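Protection of telomeres protein 1 (Schizosaccharomyces pombe, PDB 5USN) binds single-stranded telomeric DNA to protect the 3' overhang at chromosome ends, and regulates telomerase and telomere length. Local coordinates at residues S7-H12 with L102-H107. The protein carries 1 engineered substitution. Sequence-based numbering, arbitrary orientation.
With nucleotides of chain B.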
ATOM      1  N   SER A   7     -10.460   2.224  -0.984  1.00 15.05           N
ATOM      2  CA  SER A   7     -11.761   1.594  -1.179  1.00 14.83           C
ATOM      3  C   SER A   7     -12.282   1.777  -2.597  1.00 15.41           C
ATOM      4  O   SER A   7     -13.204   1.064  -3.007  1.00 14.87           O
ATOM      5  CB  SER A   7     -12.768   2.170  -0.190  1.00 14.04           C
ATOM      6  OG  SER A   7     -12.827   3.579  -0.326  1.00 13.97           O
ATOM      7  N   GLN A   8     -11.713   2.712  -3.352  1.00 14.31           N
ATOM      8  CA  GLN A   8     -12.204   3.041  -4.679  1.00 19.85           C
ATOM      9  C   GLN A   8     -11.393   2.413  -5.806  1.00 19.36           C
ATOM     10  O   GLN A   8     -11.820   2.490  -6.962  1.00 16.58           O
ATOM     11  CB  GLN A   8     -12.218   4.563  -4.861  1.00 18.27           C
ATOM     12  CG  GLN A   8     -13.129   5.290  -3.880  1.00 19.19           C
ATOM     13  CD  GLN A   8     -12.823   6.774  -3.778  1.00 30.12           C
ATOM     14  OE1 GLN A   8     -11.699   7.208  -4.032  1.00 19.54           O
ATOM     15  NE2 GLN A   8     -13.824   7.561  -3.397  1.00 41.21           N
ATOM     16  N   ILE A   9     -10.249   1.794  -5.515  1.00 14.52           N
ATOM     17  CA  ILE A   9      -9.377   1.327  -6.587  1.00 19.31           C
ATOM     18  C   ILE A   9      -9.889  -0.002  -7.124  1.00 20.01           C
ATOM     19  O   ILE A   9     -10.449  -0.829  -6.394  1.00 17.15           O
ATOM     20  CB  ILE A   9      -7.911   1.224  -6.117  1.00 22.90           C
ATOM     21  CG1 ILE A   9      -7.754   0.182  -5.008  1.00 22.21           C
ATOM     22  CG2 ILE A   9      -7.416   2.584  -5.637  1.00 20.26           C
ATOM     23  CD1 ILE A   9      -6.316  -0.121  -4.665  1.00 23.25           C
ATOM     24  N   THR A  10      -9.690  -0.206  -8.416  1.00 17.09           N
ATOM     25  CA  THR A  10     -10.153  -1.383  -9.131  1.00 12.55           C
ATOM     26  C   THR A  10      -8.993  -1.997  -9.900  1.00 13.30           C
ATOM     27  O   THR A  10      -8.005  -1.319 -10.198  1.00 13.75           O
ATOM     28  CB  THR A  10     -11.287  -1.023 -10.102  1.00 22.17           C
ATOM     29  OG1 THR A  10     -10.819  -0.057 -11.053  1.00 28.00           O
ATOM     30  CG2 THR A  10     -12.478  -0.450  -9.346  1.00 26.66           C
ATOM     31  N   PRO A  11      -9.088  -3.278 -10.241  1.00 15.95           N
ATOM     32  CA  PRO A  11      -7.975  -3.928 -10.940  1.00 15.34           C
ATOM     33  C   PRO A  11      -7.809  -3.429 -12.369  1.00 18.62           C
ATOM     34  O   PRO A  11      -8.754  -2.969 -13.015  1.00 14.02           O
ATOM     35  CB  PRO A  11      -8.359  -5.411 -10.910  1.00 18.78           C
ATOM     36  CG  PRO A  11      -9.833  -5.420 -10.759  1.00 24.02           C
ATOM     37  CD  PRO A  11     -10.170  -4.225  -9.927  1.00 19.89           C
ATOM     38  N   HIS A  12      -6.567  -3.522 -12.846  1.00 13.57           N
ATOM     39  CA  HIS A  12      -6.214  -3.217 -14.234  1.00 19.87           C
ATOM     40  C   HIS A  12      -6.486  -1.757 -14.566  1.00 22.65           C
ATOM     41  O   HIS A  12      -6.931  -1.412 -15.662  1.00 15.07           O
ATOM     42  CB  HIS A  12      -6.935  -4.162 -15.186  1.00 18.73           C
ATOM     43  CG  HIS A  12      -6.684  -5.596 -14.861  1.00 18.17           C
ATOM     44  ND1 HIS A  12      -7.630  -6.403 -14.267  1.00 19.36           N
ATOM     45  CD2 HIS A  12      -5.564  -6.348 -14.973  1.00 16.86           C
ATOM     46  CE1 HIS A  12      -7.116  -7.602 -14.067  1.00 20.06           C
ATOM     47  NE2 HIS A  12      -5.864  -7.596 -14.489  1.00 21.15           N
ATOM     48  N   LEU A 102      -6.894  -8.210  -5.029  1.00 12.20           N
ATOM     49  CA  LEU A 102      -6.285  -7.045  -5.652  1.00 12.74           C
ATOM     50  C   LEU A 102      -4.905  -6.793  -5.058  1.00 16.83           C
ATOM     51  O   LEU A 102      -4.689  -6.966  -3.856  1.00 15.68           O
ATOM     52  CB  LEU A 102      -7.185  -5.824  -5.454  1.00 19.57           C
ATOM     53  CG  LEU A 102      -6.829  -4.513  -6.164  1.00 19.62           C
ATOM     54  CD1 LEU A 102      -6.867  -4.680  -7.664  1.00 18.32           C
ATOM     55  CD2 LEU A 102      -7.773  -3.394  -5.743  1.00 28.15           C
ATOM     56  N   GLU A 103      -3.961  -6.400  -5.911  1.00 17.63           N
ATOM     57  CA  GLU A 103      -2.628  -6.020  -5.466  1.00 14.57           C
ATOM     58  C   GLU A 103      -2.124  -4.885  -6.344  1.00 15.42           C
ATOM     59  O   GLU A 103      -2.629  -4.658  -7.445  1.00 13.72           O
ATOM     60  CB  GLU A 103      -1.647  -7.209  -5.488  1.00 15.30           C
ATOM     61  CG  GLU A 103      -1.525  -7.921  -6.834  1.00 16.81           C
ATOM     62  CD  GLU A 103      -0.496  -9.048  -6.826  1.00 23.73           C
ATOM     63  OE1 GLU A 103      -0.016  -9.431  -5.739  1.00 22.58           O
ATOM     64  OE2 GLU A 103      -0.163  -9.554  -7.917  1.00 23.01           O
ATOM     65  N   CYS A 104      -1.148  -4.145  -5.820  1.00 12.80           N
ATOM     66  CA  CYS A 104      -0.499  -3.053  -6.529  1.00 10.93           C
ATOM     67  C   CYS A 104       0.892  -3.479  -6.975  1.00 16.60           C
ATOM     68  O   CYS A 104       1.568  -4.258  -6.298  1.00 13.61           O
ATOM     69  CB  CYS A 104      -0.397  -1.801  -5.652  1.00 20.23           C
ATOM     70  SG  CYS A 104      -1.980  -0.997  -5.364  1.00 41.80           S
ATOM     71  N   ILE A 105       1.318  -2.952  -8.120  1.00 13.32           N
ATOM     72  CA  ILE A 105       2.567  -3.356  -8.755  1.00 12.12           C
ATOM     73  C   ILE A 105       3.334  -2.111  -9.173  1.00 17.39           C
ATOM     74  O   ILE A 105       2.804  -1.265  -9.902  1.00 13.39           O
ATOM     75  CB  ILE A 105       2.313  -4.257  -9.977  1.00 16.20           C
ATOM     76  CG1 ILE A 105       1.528  -5.508  -9.574  1.00 19.82           C
ATOM     77  CG2 ILE A 105       3.624  -4.621 -10.661  1.00 25.24           C
ATOM     78  CD1 ILE A 105       2.248  -6.416  -8.618  1.00 17.60           C
ATOM     79  N   LEU A 106       4.579  -2.007  -8.724  1.00 13.32           N
ATOM     80  CA  LEU A 106       5.526  -1.033  -9.257  1.00 15.29           C
ATOM     81  C   LEU A 106       6.564  -1.836 -10.030  1.00 13.51           C
ATOM     82  O   LEU A 106       7.462  -2.442  -9.440  1.00 12.13           O
ATOM     83  CB  LEU A 106       6.165  -0.192  -8.159  1.00 15.59           C
ATOM     84  CG  LEU A 106       5.308   0.939  -7.588  1.00 18.22           C
ATOM     85  CD1 LEU A 106       4.321   0.401  -6.571  1.00 26.26           C
ATOM     86  CD2 LEU A 106       6.181   2.024  -6.971  1.00 23.42           C
ATOM     87  N   HIS A 107       6.425  -1.852 -11.347  1.00 16.89           N
ATOM     88  CA  HIS A 107       7.280  -2.637 -12.224  1.00 16.43           C
ATOM     89  C   HIS A 107       8.376  -1.757 -12.811  1.00 14.51           C
ATOM     90  O   HIS A 107       8.273  -0.529 -12.833  1.00 14.19           O
ATOM     91  CB  HIS A 107       6.453  -3.264 -13.347  1.00 13.39           C
ATOM     92  CG  HIS A 107       5.650  -2.268 -14.118  1.00 17.73           C
ATOM     93  ND1 HIS A 107       6.166  -1.555 -15.176  1.00 20.37           N
ATOM     94  CD2 HIS A 107       4.376  -1.841 -13.960  1.00 19.93           C
ATOM     95  CE1 HIS A 107       5.239  -0.745 -15.653  1.00 24.68           C
ATOM     96  NE2 HIS A 107       4.143  -0.896 -14.930  1.00 17.11           N
TER
ATOM     97  P     G B   2       8.886 -15.306 -11.817  1.00 59.41           P
ATOM     98  OP1   G B   2      10.353 -15.536 -11.829  1.00 53.01           O
ATOM     99  OP2   G B   2       7.995 -16.181 -12.620  1.00 32.36           O
ATOM    100  O5'   G B   2       8.383 -15.369 -10.308  1.00 48.44           O
ATOM    101  C5'   G B   2       9.289 -15.202  -9.227  1.00 55.54           C
ATOM    102  C4'   G B   2       8.590 -14.659  -8.008  1.00 53.13           C
ATOM    103  O4'   G B   2       8.216 -13.274  -8.222  1.00 39.64           O
ATOM    104  C3'   G B   2       7.283 -15.343  -7.643  1.00 53.28           C
ATOM    105  O3'   G B   2       7.484 -16.552  -6.933  1.00 58.18           O
ATOM    106  C2'   G B   2       6.553 -14.270  -6.842  1.00 46.24           C
ATOM    107  O2'   G B   2       7.012 -14.230  -5.498  1.00 40.52           O
ATOM    108  C1'   G B   2       7.007 -12.991  -7.552  1.00 34.60           C
ATOM    109  N9    G B   2       6.026 -12.481  -8.530  1.00 34.60           N
ATOM    110  C8    G B   2       6.187 -12.394  -9.893  1.00 29.77           C
ATOM    111  N7    G B   2       5.157 -11.871 -10.502  1.00 23.88           N
ATOM    112  C5    G B   2       4.264 -11.580  -9.479  1.00 25.43           C
ATOM    113  C6    G B   2       2.967 -10.995  -9.519  1.00 32.55           C
ATOM    114  O6    G B   2       2.321 -10.599 -10.496  1.00 28.61           O
ATOM    115  N1    G B   2       2.416 -10.883  -8.247  1.00 26.63           N
ATOM    116  C2    G B   2       3.028 -11.280  -7.085  1.00 33.35           C
ATOM    117  N2    G B   2       2.324 -11.084  -5.960  1.00 31.24           N
ATOM    118  N3    G B   2       4.233 -11.824  -7.031  1.00 30.93           N
ATOM    119  C4    G B   2       4.790 -11.943  -8.256  1.00 31.51           C
ATOM    120  O5'   G B   1      11.983 -11.043 -12.108  1.00 42.38           O
ATOM    121  C5'   G B   1      11.487 -11.811 -11.016  1.00 38.10           C
ATOM    122  C4'   G B   1      10.027 -12.158 -11.188  1.00 41.02           C
ATOM    123  O4'   G B   1       9.239 -10.935 -11.176  1.00 35.50           O
ATOM    124  C3'   G B   1       9.672 -12.879 -12.487  1.00 34.04           C
ATOM    125  O3'   G B   1       8.596 -13.786 -12.255  1.00 37.19           O
ATOM    126  C2'   G B   1       9.192 -11.742 -13.381  1.00 40.33           C
ATOM    127  O2'   G B   1       8.333 -12.138 -14.429  1.00 38.72           O
ATOM    128  C1'   G B   1       8.480 -10.848 -12.369  1.00 31.78           C
ATOM    129  N9    G B   1       8.389  -9.440 -12.760  1.00 30.12           N
ATOM    130  C8    G B   1       7.274  -8.783 -13.218  1.00 28.91           C
ATOM    131  N7    G B   1       7.497  -7.530 -13.499  1.00 34.72           N
ATOM    132  C5    G B   1       8.841  -7.349 -13.211  1.00 29.47           C
ATOM    133  C6    G B   1       9.650  -6.190 -13.318  1.00 26.77           C
ATOM    134  O6    G B   1       9.324  -5.060 -13.700  1.00 24.25           O
ATOM    135  N1    G B   1      10.958  -6.444 -12.923  1.00 30.38           N
ATOM    136  C2    G B   1      11.428  -7.656 -12.481  1.00 33.61           C
ATOM    137  N2    G B   1      12.725  -7.704 -12.140  1.00 31.09           N
ATOM    138  N3    G B   1      10.681  -8.744 -12.376  1.00 31.07           N
ATOM    139  C4    G B   1       9.408  -8.518 -12.758  1.00 29.78           C
TER
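Leu-102 fits its forked end into the hollow between Ile-9 and Pro-11. The two methyls of the fork divide the work. Leu-102 CD2 lies 3.7 Å from both CG1 and CD1 of Ile-9. Leu-102 CD1 meets the other wall, 3.5 Å from Pro-11 CA and 3.6 Å from Pro-11 CB. Between the two walls, the same CD1 comes to 4.1 Å from the carbonyl carbon C of Thr-10. The leucine and proline side chains cross at about a right angle. Leu-102 CG stands anti to the backbone N (chi1 -173°), which sends the fork across to the loop. Ile-9 CD1 also lies 4.5 Å from Cys-104 SG, a looser contact. The side-chain contacts are apolar.

Glu-103, between these two strand residues, points away from the loop to the nucleic acid. Its extended chain presents the carboxylate to N1 and N2 of G2 of chain B. OE1 accepts from N2 and OE2 from N1 of G2, each at 2.9 Å, a paired grip consistent with recognition of guanine. Arg-66 and Lys-95 form salt bridges with the same carboxylate and probably keep it ionised. With an alanine in place of Glu-103, the guanine N1 and N2 would probably lose these acceptors, and Arg-66 and Lys-95 their shared counter-charge.

In this OB-fold domain of Pot1, the 7-12 loop leads into strand 14-26. Strand 102-106 runs between strands 65-69 and 86-96. Ile-65 touches both Ile-9 and Cys-104. From strand 14-26, Cys-15 touches Ile-9 and Phe-17 touches Cys-104.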